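Local structure of putative O-GlcNAcase nagJ (Clostridium perfringens, 6PV5) at residues A[562-567]-A[605-610]; A[599-604]-A[615-620]. The protein probably hydrolyses terminal N-acetylhexosamine residues as a family 84 glycoside hydrolase, the chain in hand comprising the N-terminal domain, the catalytic barrel and the helical region that follows it. All coordinates share one frame; numbering follows the deposited sequence.

Interaction 1 of 2, residues A[562-567]-A[605-610]; sequences EIYGNA and ATIANN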
loop_
_atom_site.group_PDB
_atom_site.type_symbol
_atom_site.label_atom_id
_atom_site.label_comp_id
_atom_site.label_asym_id
_atom_site.label_seq_id
_atom_site.Cartn_x
_atom_site.Cartn_y
_atom_site.Cartn_z
ATOM N N GLU A 562 -1.927 25.513 -9.057
ATOM C CA GLU A 562 -1.358 26.845 -9.199
ATOM C C GLU A 562 -2.461 27.894 -9.298
ATOM O O GLU A 562 -2.347 28.946 -8.679
ATOM C CB GLU A 562 -0.453 26.925 -10.429
ATOM C CG GLU A 562 0.356 28.211 -10.464
ATOM C CD GLU A 562 1.335 28.344 -11.619
ATOM O OE1 GLU A 562 2.114 27.405 -11.862
ATOM O OE2 GLU A 562 1.331 29.400 -12.257
ATOM N N ILE A 563 -3.511 27.607 -10.077
ATOM C CA ILE A 563 -4.654 28.500 -10.248
ATOM C C ILE A 563 -5.436 28.659 -8.937
ATOM O O ILE A 563 -5.887 29.770 -8.634
ATOM C CB ILE A 563 -5.581 28.020 -11.387
ATOM C CG1 ILE A 563 -4.857 27.851 -12.728
ATOM C CG2 ILE A 563 -6.813 28.919 -11.521
ATOM C CD1 ILE A 563 -5.780 27.379 -13.841
ATOM N N TYR A 564 -5.653 27.556 -8.188
ATOM C CA TYR A 564 -6.245 27.651 -6.861
ATOM C C TYR A 564 -5.437 28.623 -5.992
ATOM O O TYR A 564 -6.018 29.452 -5.307
ATOM C CB TYR A 564 -6.304 26.295 -6.146
ATOM C CG TYR A 564 -7.536 25.493 -6.450
ATOM C CD1 TYR A 564 -8.791 25.968 -6.091
ATOM C CD2 TYR A 564 -7.447 24.257 -7.073
ATOM C CE1 TYR A 564 -9.935 25.244 -6.370
ATOM C CE2 TYR A 564 -8.588 23.527 -7.369
ATOM C CZ TYR A 564 -9.826 24.016 -7.007
ATOM O OH TYR A 564 -10.963 23.300 -7.240
ATOM N N GLY A 565 -4.104 28.518 -6.023
ATOM C CA GLY A 565 -3.267 29.442 -5.263
ATOM C C GLY A 565 -3.619 30.904 -5.563
ATOM O O GLY A 565 -3.897 31.703 -4.658
ATOM N N ASN A 566 -3.645 31.222 -6.862
ATOM C CA ASN A 566 -3.946 32.556 -7.361
ATOM C C ASN A 566 -5.370 32.964 -7.005
ATOM O O ASN A 566 -5.603 34.112 -6.617
ATOM C CB ASN A 566 -3.680 32.648 -8.865
ATOM C CG ASN A 566 -2.197 32.762 -9.129
ATOM O OD1 ASN A 566 -1.502 33.477 -8.410
ATOM N ND2 ASN A 566 -1.699 32.055 -10.126
ATOM N N ALA A 567 -6.317 32.017 -7.110
ATOM C CA ALA A 567 -7.699 32.334 -6.792
ATOM C C ALA A 567 -7.813 32.632 -5.299
ATOM O O ALA A 567 -8.577 33.516 -4.891
ATOM C CB ALA A 567 -8.604 31.207 -7.222
ATOM N N ALA A 605 -9.312 17.896 -13.704
ATOM C CA ALA A 605 -8.644 17.395 -12.515
ATOM C C ALA A 605 -9.283 17.982 -11.257
ATOM O O ALA A 605 -9.706 19.130 -11.270
ATOM C CB ALA A 605 -7.181 17.732 -12.642
ATOM N N THR A 606 -9.411 17.157 -10.201
ATOM C CA THR A 606 -10.013 17.534 -8.935
ATOM C C THR A 606 -8.933 17.582 -7.858
ATOM O O THR A 606 -8.222 16.611 -7.637
ATOM C CB THR A 606 -11.156 16.576 -8.573
ATOM O OG1 THR A 606 -12.084 16.597 -9.656
ATOM C CG2 THR A 606 -11.905 16.937 -7.312
ATOM N N ILE A 607 -8.785 18.738 -7.205
ATOM C CA ILE A 607 -7.800 18.886 -6.147
ATOM C C ILE A 607 -8.239 20.050 -5.258
ATOM O O ILE A 607 -8.775 21.022 -5.781
ATOM C CB ILE A 607 -6.368 19.070 -6.683
ATOM C CG1 ILE A 607 -5.388 19.088 -5.504
ATOM C CG2 ILE A 607 -6.238 20.340 -7.514
ATOM C CD1 ILE A 607 -4.051 18.500 -5.781
ATOM N N ALA A 608 -8.037 19.940 -3.929
ATOM C CA ALA A 608 -8.346 21.061 -3.059
ATOM C C ALA A 608 -9.837 21.389 -3.121
ATOM O O ALA A 608 -10.227 22.524 -2.825
ATOM C CB ALA A 608 -7.505 22.274 -3.450
ATOM N N ASN A 609 -10.672 20.375 -3.412
ATOM C CA ASN A 609 -12.070 20.542 -3.797
ATOM C C ASN A 609 -12.997 20.554 -2.575
ATOM O O ASN A 609 -14.143 20.957 -2.707
ATOM C CB ASN A 609 -12.543 19.430 -4.747
ATOM C CG ASN A 609 -12.289 18.058 -4.160
ATOM O OD1 ASN A 609 -11.149 17.724 -3.832
ATOM N ND2 ASN A 609 -13.334 17.275 -3.967
ATOM N N ASN A 610 -12.511 20.130 -1.399
ATOM C CA ASN A 610 -13.319 20.080 -0.182
ATOM C C ASN A 610 -13.104 21.313 0.714
ATOM O O ASN A 610 -13.954 21.608 1.546
ATOM C CB ASN A 610 -13.020 18.843 0.695
ATOM C CG ASN A 610 -13.304 17.520 0.008
ATOM O OD1 ASN A 610 -14.295 17.387 -0.699
ATOM N ND2 ASN A 610 -12.452 16.530 0.215
HETATM O O HOH W 1 -10.919 20.656 -7.918
#
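Tyr564 meets Ile607 and Ala608 where a long helix of the post-catalytic helical bundle, 548-579, is covered by the loop that joins helices 583-601 and 612-619. The tyrosine is the only residue of 562-567 to reach that loop. Its CG lies opposite the carbonyl carbon, chi1 -87°, which carries the ring off the helix toward the loop, and the loop meets it from one side: Ala608 over the face, Ile607 obliquely toward the CE2 rim. The methyl of Ala608 has its CB 4.3 Å from the centroid of the Tyr564 ring and only 15° off the normal, a CH-pi contact displaced toward the CD2 side. Ala608 has a positive phi of 62°, a turn that aims its small CB at the ring; a single methyl is a compact cover for an aromatic face. In Ile607 the branch methyl CG2 does the touching, 4.0 Å from Tyr564 CE2, while CG1, anti to the backbone N, leads away from the ring; the Ile607 side chain also touches Phe561 of the same long helix. The Ile607 carbonyl also comes in obliquely, its O 3.0 Å from CE2 of Tyr564.

Tyrosine suits the place because it combines an apolar ring for these methyls with a polar end that can be satisfied in a buried setting. Its OH has a protein partner in Asp613, close to the start of helix 612-619, and a water near the plane of the ring gives it a second bond. That water ties the phenol to the loop backbone without any direct hydrogen bond between the two segments: it donates to Tyr564 OH at 2.7 Å and accepts from Ile607 N at 3.0 Å.

Interaction 2 of 2, residues A[599-604]-A[615-620]; sequences NLDGIK and FIRKVH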
loop_
_atom_site.group_PDB
_atom_site.type_symbol
_atom_site.label_atom_id
_atom_site.label_comp_id
_atom_site.label_asym_id
_atom_site.label_seq_id
_atom_site.Cartn_x
_atom_site.Cartn_y
_atom_site.Cartn_z
ATOM N N ASN A 599 -11.288 29.801 -14.923
ATOM C CA ASN A 599 -10.116 29.015 -15.291
ATOM C C ASN A 599 -10.090 27.660 -14.563
ATOM O O ASN A 599 -9.702 26.662 -15.156
ATOM C CB ASN A 599 -8.820 29.792 -15.048
ATOM C CG ASN A 599 -8.761 31.100 -15.814
ATOM O OD1 ASN A 599 -9.612 31.363 -16.665
ATOM N ND2 ASN A 599 -7.757 31.918 -15.535
ATOM N N LEU A 600 -10.477 27.627 -13.276
ATOM C CA LEU A 600 -10.471 26.425 -12.439
ATOM C C LEU A 600 -11.506 25.426 -12.945
ATOM O O LEU A 600 -11.217 24.247 -13.086
ATOM C CB LEU A 600 -10.817 26.792 -10.986
ATOM C CG LEU A 600 -9.674 27.441 -10.220
ATOM C CD1 LEU A 600 -10.140 28.038 -8.894
ATOM C CD2 LEU A 600 -8.544 26.444 -10.030
ATOM N N ASP A 601 -12.719 25.920 -13.178
ATOM C CA ASP A 601 -13.840 25.115 -13.634
ATOM C C ASP A 601 -13.558 24.530 -15.014
ATOM O O ASP A 601 -14.226 23.588 -15.426
ATOM C CB ASP A 601 -15.157 25.882 -13.516
ATOM C CG ASP A 601 -15.530 26.140 -12.058
ATOM O OD1 ASP A 601 -14.928 25.488 -11.176
ATOM O OD2 ASP A 601 -16.413 26.983 -11.806
ATOM N N GLY A 602 -12.561 25.071 -15.717
ATOM C CA GLY A 602 -12.261 24.546 -17.034
ATOM C C GLY A 602 -11.346 23.323 -16.995
ATOM O O GLY A 602 -11.068 22.735 -18.041
ATOM N N ILE A 603 -10.837 22.970 -15.804
ATOM C CA ILE A 603 -9.860 21.893 -15.736
ATOM C C ILE A 603 -10.498 20.691 -15.036
ATOM O O ILE A 603 -11.073 20.824 -13.951
ATOM C CB ILE A 603 -8.531 22.347 -15.098
ATOM C CG1 ILE A 603 -7.906 23.524 -15.855
ATOM C CG2 ILE A 603 -7.563 21.172 -14.988
ATOM C CD1 ILE A 603 -6.573 23.980 -15.293
ATOM N N LYS A 604 -10.399 19.535 -15.697
ATOM C CA LYS A 604 -11.087 18.303 -15.318
ATOM C C LYS A 604 -10.617 17.811 -13.936
ATOM O O LYS A 604 -11.407 17.362 -13.101
ATOM C CB LYS A 604 -10.787 17.285 -16.423
ATOM C CG LYS A 604 -11.721 16.093 -16.531
ATOM C CD LYS A 604 -11.274 15.152 -17.635
ATOM C CE LYS A 604 -12.083 13.874 -17.691
ATOM N NZ LYS A 604 -13.542 14.149 -17.708
ATOM N N PHE A 615 -14.170 27.778 -0.287
ATOM C CA PHE A 615 -13.744 29.058 0.249
ATOM C C PHE A 615 -13.793 30.125 -0.857
ATOM O O PHE A 615 -14.445 31.152 -0.712
ATOM C CB PHE A 615 -12.340 28.999 0.856
ATOM C CG PHE A 615 -11.816 30.362 1.257
ATOM C CD1 PHE A 615 -12.390 31.057 2.317
ATOM C CD2 PHE A 615 -10.785 30.973 0.551
ATOM C CE1 PHE A 615 -11.914 32.311 2.692
ATOM C CE2 PHE A 615 -10.315 32.232 0.923
ATOM C CZ PHE A 615 -10.896 32.902 1.979
ATOM N N ILE A 616 -13.114 29.876 -1.968
ATOM C CA ILE A 616 -13.109 30.824 -3.065
ATOM C C ILE A 616 -14.529 31.078 -3.570
ATOM O O ILE A 616 -14.876 32.219 -3.843
ATOM C CB ILE A 616 -12.162 30.344 -4.169
ATOM C CG1 ILE A 616 -10.733 30.303 -3.628
ATOM C CG2 ILE A 616 -12.280 31.248 -5.398
ATOM C CD1 ILE A 616 -9.877 29.247 -4.311
ATOM N N ARG A 617 -15.368 30.036 -3.649
ATOM C CA ARG A 617 -16.721 30.236 -4.138
ATOM C C ARG A 617 -17.565 31.016 -3.133
ATOM O O ARG A 617 -18.463 31.731 -3.548
ATOM C CB ARG A 617 -17.419 28.920 -4.510
ATOM C CG ARG A 617 -16.856 28.273 -5.768
ATOM C CD ARG A 617 -17.483 26.926 -6.097
ATOM N NE ARG A 617 -16.469 26.132 -6.776
ATOM C CZ ARG A 617 -16.188 26.217 -8.074
ATOM N NH1 ARG A 617 -16.888 27.027 -8.849
ATOM N NH2 ARG A 617 -15.237 25.459 -8.599
ATOM N N LYS A 618 -17.319 30.854 -1.829
ATOM C CA LYS A 618 -18.092 31.583 -0.836
ATOM C C LYS A 618 -17.768 33.075 -0.904
ATOM O O LYS A 618 -18.646 33.904 -0.739
ATOM C CB LYS A 618 -17.808 31.096 0.586
ATOM C CG LYS A 618 -18.793 31.576 1.647
ATOM C CD LYS A 618 -18.694 30.827 2.961
ATOM C CE LYS A 618 -19.261 31.639 4.108
ATOM N NZ LYS A 618 -19.304 30.883 5.386
ATOM N N VAL A 619 -16.500 33.410 -1.138
ATOM C CA VAL A 619 -16.066 34.796 -1.232
ATOM C C VAL A 619 -16.812 35.502 -2.372
ATOM O O VAL A 619 -17.221 36.642 -2.221
ATOM C CB VAL A 619 -14.537 34.887 -1.378
ATOM C CG1 VAL A 619 -14.077 36.265 -1.833
ATOM C CG2 VAL A 619 -13.829 34.454 -0.100
ATOM N N HIS A 620 -17.009 34.826 -3.506
ATOM C CA HIS A 620 -17.920 35.327 -4.527
ATOM C C HIS A 620 -19.344 34.847 -4.216
ATOM O O HIS A 620 -20.275 35.617 -4.497
ATOM C CB HIS A 620 -17.467 34.870 -5.920
ATOM C CG HIS A 620 -16.020 35.126 -6.171
ATOM N ND1 HIS A 620 -15.024 34.368 -5.575
ATOM C CD2 HIS A 620 -15.394 36.053 -6.930
ATOM C CE1 HIS A 620 -13.840 34.807 -5.958
ATOM N NE2 HIS A 620 -14.045 35.842 -6.801
#
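A bidentate, end-on salt bridge joins two helices at the surface of the helical bundle, linking the C-terminal part of helix 583-601 to the last helix of the chain, 612-619. Asp601 and Arg617 reach for each other from opposite directions. Arg617 NH2 gives a hydrogen to Asp601 OD1 at 2.6 Å, and Arg617 NH1 gives one to Asp601 OD2 at 3.0 Å. Both bonds are almost straight, with N-H...O angles of 170° and 172°, and both oxygens use their syn lone pairs. Carboxylate and guanidinium lie nearly in one plane, 8° apart, so the two parallel bonds hold each flat group against rotation. Arginine fits this place because its chain, extended from CG to NE, is long enough to carry the charge across the gap between the helices, and its end offers two N-H groups with the spacing of two carboxylate oxygens. The short acid at 601 needs little reach of its own.

Arg617 is shared: its NE makes a salt bridge with Asp613, one turn earlier on the same helix, so two acids share its positive charge, and the second, on NE, helps to set the guanidinium where it meets Asp601. Further along 615-620, His620 turns its ring back so that ND1 donates to Ile616 O at 2.8 Å, a side-chain bond back to a carbonyl four residues earlier.

Beneath the ion pair, Leu600 packs on Ile563 and Tyr564, and Ile616 on Ser571, all on helix 548-579. On another side of the last helix, Phe615 lies against Ile507 of helix 501-515 and Phe531 of helix 521-544.

Overall arrangement
Both interactions belong to the helical region that follows the catalytic barrel, away from the predicted proton donor, Asp305; their centres are about 8 Å apart. Their segments alternate along the chain: 562-567, then 599-604, 605-610 and finally 615-620. Helix 548-579 is followed by helix 583-601, whose end runs on through the loop of interaction 1 to helix 612-619. Direct packing joins the two: Leu600 CD2 lies 3.4 Å from Ile563 CG2, and Ile616 CD1 3.7 Å from Ala567 CB. Asp613 links their polar ends, serving Tyr564 and Arg617 with different oxygens. A buried contact thus holds the loop before the last helix against the bundle, and a surface ion pair ties that helix to 583-601.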